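Local coordinates for KaiC-like domain-containing protein (Pyrococcus horikoshii, PDB 2EKD), which is of unknown function but has a KaiC-like domain, related to the P-loop NTPases, at residues L19-G24 with P166-L171; L30-I35 with P117-H122. All blocks are in the same frame, centred on the assembly; numbering follows the deposited sequence.

Contacts 1 and 2 are both buried places where a helix lies on the same mixed sheet, on opposite faces of it, with centres about 14 Å apart. In each, the helix meets alternate residues of a strand. Strand 17-22 ties them together, since Leu-19 and Glu-21 look to helix 165-174 while Val-20, on the other face, touches Leu-31 of the helix 29-37 used by contact 2. Nearer the centre of the chain, contact 2 is wholly apolar. Contact 1, farther out, combines a leucine pair with a carboxylate whose ionic partner is a lysine on another strand.

Contact 1: residues L19-G24 with P166-L171; sequences LVEYSG and PILDLL
Leu-19 and Leu-171 mark the closest approach of the two backbones, their CA atoms 8.3 Å apart, where strand 17-22 passes beneath helix 165-174. Farther along the strand the separation widens, and the CA atoms of Glu-21 and Leu-168 stand 10.3 Å apart. The spacing is that of a helix resting on a sheet: alternate strand residues 19 and 21 meet residues 171 and 168, three apart and on one side of the helix. At the first of these points two methyls touch, CD1 of Leu-19 and CD1 of Leu-171 lying 4.2 Å apart. At the second, a carboxylate oxygen spans the wider gap and merely touches a methyl. Glu-21 places CG anti to its carbonyl carbon (chi1 -54°) and runs extended beyond it, which carries OE2 to 4.0 Å from CD1 of Leu-168. That leucine sets out across the line to the strand and reaches it through its end. The acid is buried, and its OE1 is held by a salt bridge to Lys-189 of strand 185-190, whose charge would partly offset the closeness of OE2 to the carboxylate of Glu-172. Around this pair, Leu-168 and Leu-171 also lean on Ile-160 of helix 157-163, Leu-171 reaches Leu-121 of helix 121-127, and strand 17-22 is hydrogen-bonded between strands 149-156 and 177-182.

Contact 2: residues L30-I35 with P117-H122; sequences LLLYYI and PVLGLH
Leu-32 and Ile-35 press helix 29-37 onto Pro-117 and Leu-119 of strand 114-119, a purely apolar helix-on-sheet contact in the core of the domain. The local axes approach to 10.9 Å and run broadly antiparallel, at 150°. Leu-32 spreads its two methyls along the strand, one on each of two alternate residues: CD1 meets CB of Pro-117 at 3.9 Å, and CD2 meets CD1 of Leu-119 at 4.0 Å. Having CG anti to the backbone N (chi1 172°) sends this fork down from the helix, roughly at right angles to the proline. One turn on, the branch methyl CG2 of Ile-35 slides past the same ring and lies 4.2 Å from CG of Pro-117. Tyr-52 of helix 51-61 packs against both Leu-32 and Leu-119, closing the cluster from the neighbouring helix. After Leu-119 the chain turns at Gly-120, whose positive phi (87°) leads from the strand into helix 121-127. Helix 29-37 is the first to follow strand 17-22, and the strand order 177-182, 17-22, 149-156, 114-119, 44-48 matches the 5-1-4-3-2 core of RecA- and KaiC-like P-loop folds.

Contact 1: residues L19-G24 with P166-L171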
ATOM      1  N   LEU F  19      10.307  -4.118 -26.590  1.00 16.59           N
ATOM      2  CA  LEU F  19       9.736  -3.180 -25.650  1.00 17.63           C
ATOM      3  C   LEU F  19      10.845  -2.195 -25.287  1.00 18.69           C
ATOM      4  O   LEU F  19      11.933  -2.600 -24.876  1.00 19.71           O
ATOM      5  CB  LEU F  19       9.247  -3.928 -24.410  1.00 16.72           C
ATOM      6  CG  LEU F  19       8.340  -3.182 -23.428  1.00 17.51           C
ATOM      7  CD1 LEU F  19       7.101  -2.649 -24.150  1.00 17.83           C
ATOM      8  CD2 LEU F  19       7.943  -4.135 -22.311  1.00 14.00           C
ATOM      9  N   VAL F  20      10.575  -0.909 -25.476  1.00 17.30           N
ATOM     10  CA  VAL F  20      11.535   0.140 -25.150  1.00 16.67           C
ATOM     11  C   VAL F  20      10.989   0.893 -23.934  1.00 17.18           C
ATOM     12  O   VAL F  20      10.086   1.730 -24.058  1.00 17.85           O
ATOM     13  CB  VAL F  20      11.710   1.130 -26.328  1.00 17.78           C
ATOM     14  CG1 VAL F  20      12.713   2.222 -25.955  1.00 16.97           C
ATOM     15  CG2 VAL F  20      12.175   0.378 -27.571  1.00 17.05           C
ATOM     16  N   GLU F  21      11.534   0.579 -22.763  1.00 14.71           N
ATOM     17  CA  GLU F  21      11.098   1.200 -21.523  1.00 14.60           C
ATOM     18  C   GLU F  21      11.861   2.483 -21.225  1.00 14.44           C
ATOM     19  O   GLU F  21      13.091   2.532 -21.307  1.00 14.86           O
ATOM     20  CB  GLU F  21      11.247   0.202 -20.367  1.00 13.30           C
ATOM     21  CG  GLU F  21      10.530  -1.106 -20.643  1.00 14.69           C
ATOM     22  CD  GLU F  21      10.650  -2.126 -19.529  1.00 16.42           C
ATOM     23  OE1 GLU F  21      11.625  -2.085 -18.751  1.00 18.69           O
ATOM     24  OE2 GLU F  21       9.767  -2.995 -19.447  1.00 20.14           O
ATOM     25  N   TYR F  22      11.122   3.528 -20.881  1.00 13.39           N
ATOM     26  CA  TYR F  22      11.745   4.806 -20.571  1.00 14.86           C
ATOM     27  C   TYR F  22      10.978   5.505 -19.449  1.00 14.80           C
ATOM     28  O   TYR F  22       9.983   4.974 -18.954  1.00 15.65           O
ATOM     29  CB  TYR F  22      11.787   5.676 -21.835  1.00 12.68           C
ATOM     30  CG  TYR F  22      10.440   6.157 -22.334  1.00 15.37           C
ATOM     31  CD1 TYR F  22       9.886   7.352 -21.863  1.00 15.45           C
ATOM     32  CD2 TYR F  22       9.717   5.424 -23.280  1.00 13.99           C
ATOM     33  CE1 TYR F  22       8.650   7.805 -22.325  1.00 15.56           C
ATOM     34  CE2 TYR F  22       8.480   5.868 -23.745  1.00 14.09           C
ATOM     35  CZ  TYR F  22       7.951   7.060 -23.264  1.00 15.66           C
ATOM     36  OH  TYR F  22       6.725   7.510 -23.714  1.00 15.13           O
ATOM     37  N   SER F  23      11.463   6.673 -19.038  1.00 15.41           N
ATOM     38  CA  SER F  23      10.813   7.472 -17.996  1.00 17.05           C
ATOM     39  C   SER F  23      10.735   8.918 -18.484  1.00 16.86           C
ATOM     40  O   SER F  23      11.330   9.264 -19.505  1.00 18.65           O
ATOM     41  CB  SER F  23      11.615   7.431 -16.693  1.00 16.71           C
ATOM     42  OG  SER F  23      12.843   8.131 -16.839  1.00 20.45           O
ATOM     43  N   GLY F  24      10.020   9.761 -17.744  1.00 16.50           N
ATOM     44  CA  GLY F  24       9.892  11.156 -18.120  1.00 15.51           C
ATOM     45  C   GLY F  24      11.213  11.903 -18.265  1.00 17.99           C
ATOM     46  O   GLY F  24      11.293  12.871 -19.022  1.00 16.40           O
ATOM     47  N   PRO F 166       1.109  -5.932 -12.453  1.00 22.82           N
ATOM     48  CA  PRO F 166       0.939  -7.217 -13.147  1.00 22.93           C
ATOM     49  C   PRO F 166       0.982  -7.047 -14.667  1.00 21.81           C
ATOM     50  O   PRO F 166       1.605  -7.837 -15.377  1.00 22.40           O
ATOM     51  CB  PRO F 166      -0.432  -7.692 -12.664  1.00 21.97           C
ATOM     52  CG  PRO F 166      -0.479  -7.180 -11.269  1.00 24.55           C
ATOM     53  CD  PRO F 166       0.068  -5.761 -11.422  1.00 23.74           C
ATOM     54  N   ILE F 167       0.320  -6.005 -15.156  1.00 20.58           N
ATOM     55  CA  ILE F 167       0.272  -5.727 -16.583  1.00 19.54           C
ATOM     56  C   ILE F 167       1.667  -5.535 -17.179  1.00 20.22           C
ATOM     57  O   ILE F 167       1.947  -6.004 -18.282  1.00 19.79           O
ATOM     58  CB  ILE F 167      -0.579  -4.476 -16.864  1.00 19.30           C
ATOM     59  CG1 ILE F 167      -2.019  -4.733 -16.415  1.00 19.02           C
ATOM     60  CG2 ILE F 167      -0.511  -4.116 -18.344  1.00 15.35           C
ATOM     61  CD1 ILE F 167      -2.700  -5.870 -17.161  1.00 22.00           C
ATOM     62  N   LEU F 168       2.540  -4.844 -16.453  1.00 18.50           N
ATOM     63  CA  LEU F 168       3.891  -4.630 -16.941  1.00 19.77           C
ATOM     64  C   LEU F 168       4.596  -5.978 -17.115  1.00 18.98           C
ATOM     65  O   LEU F 168       5.228  -6.227 -18.139  1.00 16.81           O
ATOM     66  CB  LEU F 168       4.682  -3.744 -15.975  1.00 17.69           C
ATOM     67  CG  LEU F 168       6.126  -3.469 -16.409  1.00 20.10           C
ATOM     68  CD1 LEU F 168       6.134  -2.807 -17.797  1.00 19.69           C
ATOM     69  CD2 LEU F 168       6.807  -2.556 -15.379  1.00 18.89           C
ATOM     70  N   ASP F 169       4.478  -6.844 -16.115  1.00 19.19           N
ATOM     71  CA  ASP F 169       5.105  -8.160 -16.173  1.00 23.07           C
ATOM     72  C   ASP F 169       4.565  -8.994 -17.335  1.00 21.76           C
ATOM     73  O   ASP F 169       5.301  -9.748 -17.961  1.00 20.86           O
ATOM     74  CB  ASP F 169       4.886  -8.912 -14.856  1.00 27.92           C
ATOM     75  CG  ASP F 169       5.827  -8.450 -13.758  1.00 35.00           C
ATOM     76  OD1 ASP F 169       7.045  -8.741 -13.857  1.00 35.76           O
ATOM     77  OD2 ASP F 169       5.350  -7.794 -12.802  1.00 38.12           O
ATOM     78  N   LEU F 170       3.270  -8.871 -17.604  1.00 20.06           N
ATOM     79  CA  LEU F 170       2.662  -9.605 -18.701  1.00 20.12           C
ATOM     80  C   LEU F 170       3.224  -9.091 -20.024  1.00 19.38           C
ATOM     81  O   LEU F 170       3.514  -9.871 -20.926  1.00 18.39           O
ATOM     82  CB  LEU F 170       1.143  -9.425 -18.702  1.00 19.72           C
ATOM     83  CG  LEU F 170       0.224 -10.470 -18.074  1.00 21.75           C
ATOM     84  CD1 LEU F 170      -1.162 -10.272 -18.680  1.00 23.69           C
ATOM     85  CD2 LEU F 170       0.709 -11.889 -18.358  1.00 19.44           C
ATOM     86  N   LEU F 171       3.365  -7.771 -20.123  1.00 18.49           N
ATOM     87  CA  LEU F 171       3.886  -7.123 -21.323  1.00 19.84           C
ATOM     88  C   LEU F 171       5.326  -7.547 -21.605  1.00 20.22           C
ATOM     89  O   LEU F 171       5.681  -7.852 -22.748  1.00 19.65           O
ATOM     90  CB  LEU F 171       3.848  -5.601 -21.161  1.00 20.90           C
ATOM     91  CG  LEU F 171       3.190  -4.738 -22.235  1.00 23.03           C
ATOM     92  CD1 LEU F 171       3.534  -3.283 -21.954  1.00 21.11           C
ATOM     93  CD2 LEU F 171       3.661  -5.138 -23.628  1.00 22.33           C
TER

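Contact 2: residues L30-I35 with P117-H122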
ATOM      1  N   LEU F  30      14.804  11.251 -28.296  1.00 18.06           N
ATOM      2  CA  LEU F  30      16.121  11.222 -28.939  1.00 20.32           C
ATOM      3  C   LEU F  30      16.385   9.867 -29.596  1.00 19.78           C
ATOM      4  O   LEU F  30      16.959   9.800 -30.684  1.00 20.06           O
ATOM      5  CB  LEU F  30      17.243  11.513 -27.933  1.00 18.44           C
ATOM      6  CG  LEU F  30      17.283  12.859 -27.206  1.00 22.78           C
ATOM      7  CD1 LEU F  30      18.596  12.977 -26.430  1.00 21.83           C
ATOM      8  CD2 LEU F  30      17.171  13.996 -28.210  1.00 22.56           C
ATOM      9  N   LEU F  31      15.967   8.793 -28.931  1.00 19.14           N
ATOM     10  CA  LEU F  31      16.160   7.447 -29.463  1.00 20.85           C
ATOM     11  C   LEU F  31      15.233   7.237 -30.650  1.00 20.28           C
ATOM     12  O   LEU F  31      15.575   6.535 -31.606  1.00 18.39           O
ATOM     13  CB  LEU F  31      15.866   6.387 -28.398  1.00 20.03           C
ATOM     14  CG  LEU F  31      16.070   4.950 -28.893  1.00 23.64           C
ATOM     15  CD1 LEU F  31      17.536   4.753 -29.310  1.00 21.10           C
ATOM     16  CD2 LEU F  31      15.686   3.957 -27.795  1.00 21.97           C
ATOM     17  N   LEU F  32      14.052   7.841 -30.576  1.00 20.28           N
ATOM     18  CA  LEU F  32      13.089   7.734 -31.658  1.00 20.51           C
ATOM     19  C   LEU F  32      13.654   8.437 -32.884  1.00 20.22           C
ATOM     20  O   LEU F  32      13.601   7.908 -33.990  1.00 23.15           O
ATOM     21  CB  LEU F  32      11.764   8.403 -31.291  1.00 20.77           C
ATOM     22  CG  LEU F  32      10.848   8.459 -32.523  1.00 22.98           C
ATOM     23  CD1 LEU F  32      10.367   7.038 -32.846  1.00 20.53           C
ATOM     24  CD2 LEU F  32       9.678   9.396 -32.278  1.00 22.78           C
ATOM     25  N   TYR F  33      14.178   9.642 -32.684  1.00 19.79           N
ATOM     26  CA  TYR F  33      14.744  10.407 -33.785  1.00 20.74           C
ATOM     27  C   TYR F  33      15.851   9.586 -34.434  1.00 21.44           C
ATOM     28  O   TYR F  33      15.952   9.519 -35.651  1.00 22.11           O
ATOM     29  CB  TYR F  33      15.334  11.729 -33.288  1.00 19.44           C
ATOM     30  CG  TYR F  33      15.802  12.619 -34.416  1.00 20.60           C
ATOM     31  CD1 TYR F  33      14.886  13.340 -35.179  1.00 21.88           C
ATOM     32  CD2 TYR F  33      17.155  12.704 -34.751  1.00 21.83           C
ATOM     33  CE1 TYR F  33      15.296  14.123 -36.248  1.00 23.07           C
ATOM     34  CE2 TYR F  33      17.581  13.487 -35.829  1.00 24.01           C
ATOM     35  CZ  TYR F  33      16.644  14.193 -36.571  1.00 25.81           C
ATOM     36  OH  TYR F  33      17.044  14.968 -37.637  1.00 27.22           O
ATOM     37  N   TYR F  34      16.679   8.972 -33.598  1.00 22.30           N
ATOM     38  CA  TYR F  34      17.787   8.149 -34.060  1.00 21.51           C
ATOM     39  C   TYR F  34      17.297   7.008 -34.948  1.00 22.64           C
ATOM     40  O   TYR F  34      17.888   6.717 -35.993  1.00 22.84           O
ATOM     41  CB  TYR F  34      18.547   7.605 -32.850  1.00 20.97           C
ATOM     42  CG  TYR F  34      19.586   6.555 -33.165  1.00 21.97           C
ATOM     43  CD1 TYR F  34      20.913   6.914 -33.439  1.00 22.16           C
ATOM     44  CD2 TYR F  34      19.255   5.199 -33.160  1.00 19.79           C
ATOM     45  CE1 TYR F  34      21.886   5.946 -33.693  1.00 22.96           C
ATOM     46  CE2 TYR F  34      20.221   4.220 -33.412  1.00 21.61           C
ATOM     47  CZ  TYR F  34      21.532   4.599 -33.675  1.00 22.22           C
ATOM     48  OH  TYR F  34      22.489   3.636 -33.895  1.00 24.39           O
ATOM     49  N   ILE F  35      16.205   6.374 -34.542  1.00 22.74           N
ATOM     50  CA  ILE F  35      15.642   5.271 -35.310  1.00 22.23           C
ATOM     51  C   ILE F  35      15.030   5.721 -36.647  1.00 24.89           C
ATOM     52  O   ILE F  35      15.163   5.028 -37.657  1.00 24.93           O
ATOM     53  CB  ILE F  35      14.574   4.514 -34.475  1.00 20.04           C
ATOM     54  CG1 ILE F  35      15.262   3.711 -33.363  1.00 19.05           C
ATOM     55  CG2 ILE F  35      13.748   3.593 -35.374  1.00 17.93           C
ATOM     56  CD1 ILE F  35      14.295   2.940 -32.455  1.00 16.56           C
ATOM     57  N   PRO F 117       7.977   1.766 -35.130  1.00 18.74           N
ATOM     58  CA  PRO F 117       7.932   2.325 -33.777  1.00 18.60           C
ATOM     59  C   PRO F 117       6.476   2.528 -33.373  1.00 17.87           C
ATOM     60  O   PRO F 117       5.710   3.148 -34.107  1.00 16.16           O
ATOM     61  CB  PRO F 117       8.660   3.664 -33.924  1.00 18.94           C
ATOM     62  CG  PRO F 117       9.566   3.438 -35.124  1.00 20.94           C
ATOM     63  CD  PRO F 117       8.650   2.696 -36.053  1.00 19.92           C
ATOM     64  N   VAL F 118       6.097   1.990 -32.220  1.00 17.95           N
ATOM     65  CA  VAL F 118       4.736   2.131 -31.702  1.00 16.07           C
ATOM     66  C   VAL F 118       4.837   3.036 -30.479  1.00 16.65           C
ATOM     67  O   VAL F 118       5.523   2.703 -29.511  1.00 16.80           O
ATOM     68  CB  VAL F 118       4.151   0.771 -31.280  1.00 15.79           C
ATOM     69  CG1 VAL F 118       2.733   0.952 -30.756  1.00 13.72           C
ATOM     70  CG2 VAL F 118       4.156  -0.188 -32.467  1.00 16.89           C
ATOM     71  N   LEU F 119       4.152   4.174 -30.522  1.00 16.73           N
ATOM     72  CA  LEU F 119       4.209   5.136 -29.433  1.00 15.75           C
ATOM     73  C   LEU F 119       2.890   5.331 -28.684  1.00 17.68           C
ATOM     74  O   LEU F 119       1.807   5.295 -29.276  1.00 17.74           O
ATOM     75  CB  LEU F 119       4.679   6.490 -29.978  1.00 16.19           C
ATOM     76  CG  LEU F 119       5.872   6.513 -30.948  1.00 16.89           C
ATOM     77  CD1 LEU F 119       6.099   7.942 -31.441  1.00 17.55           C
ATOM     78  CD2 LEU F 119       7.124   5.980 -30.266  1.00 13.78           C
ATOM     79  N   GLY F 120       3.001   5.528 -27.371  1.00 16.82           N
ATOM     80  CA  GLY F 120       1.840   5.775 -26.539  1.00 16.30           C
ATOM     81  C   GLY F 120       1.057   4.624 -25.938  1.00 17.65           C
ATOM     82  O   GLY F 120      -0.042   4.854 -25.424  1.00 16.93           O
ATOM     83  N   LEU F 121       1.590   3.404 -25.972  1.00 16.46           N
ATOM     84  CA  LEU F 121       0.858   2.258 -25.418  1.00 16.69           C
ATOM     85  C   LEU F 121       0.465   2.407 -23.941  1.00 16.97           C
ATOM     86  O   LEU F 121      -0.628   1.978 -23.536  1.00 14.40           O
ATOM     87  CB  LEU F 121       1.663   0.968 -25.575  1.00 17.52           C
ATOM     88  CG  LEU F 121       0.835  -0.300 -25.319  1.00 19.99           C
ATOM     89  CD1 LEU F 121      -0.090  -0.512 -26.506  1.00 18.40           C
ATOM     90  CD2 LEU F 121       1.729  -1.517 -25.128  1.00 17.30           C
ATOM     91  N   HIS F 122       1.352   2.988 -23.136  1.00 15.26           N
ATOM     92  CA  HIS F 122       1.069   3.173 -21.710  1.00 16.36           C
ATOM     93  C   HIS F 122      -0.212   3.980 -21.463  1.00 17.44           C
ATOM     94  O   HIS F 122      -0.853   3.826 -20.422  1.00 17.64           O
ATOM     95  CB  HIS F 122       2.243   3.856 -21.006  1.00 14.20           C
ATOM     96  CG  HIS F 122       2.688   5.125 -21.660  1.00 14.33           C
ATOM     97  ND1 HIS F 122       3.605   5.150 -22.690  1.00 13.44           N
ATOM     98  CD2 HIS F 122       2.320   6.413 -21.452  1.00 12.51           C
ATOM     99  CE1 HIS F 122       3.783   6.397 -23.086  1.00 12.91           C
ATOM    100  NE2 HIS F 122       3.015   7.182 -22.353  1.00 13.65           N
TER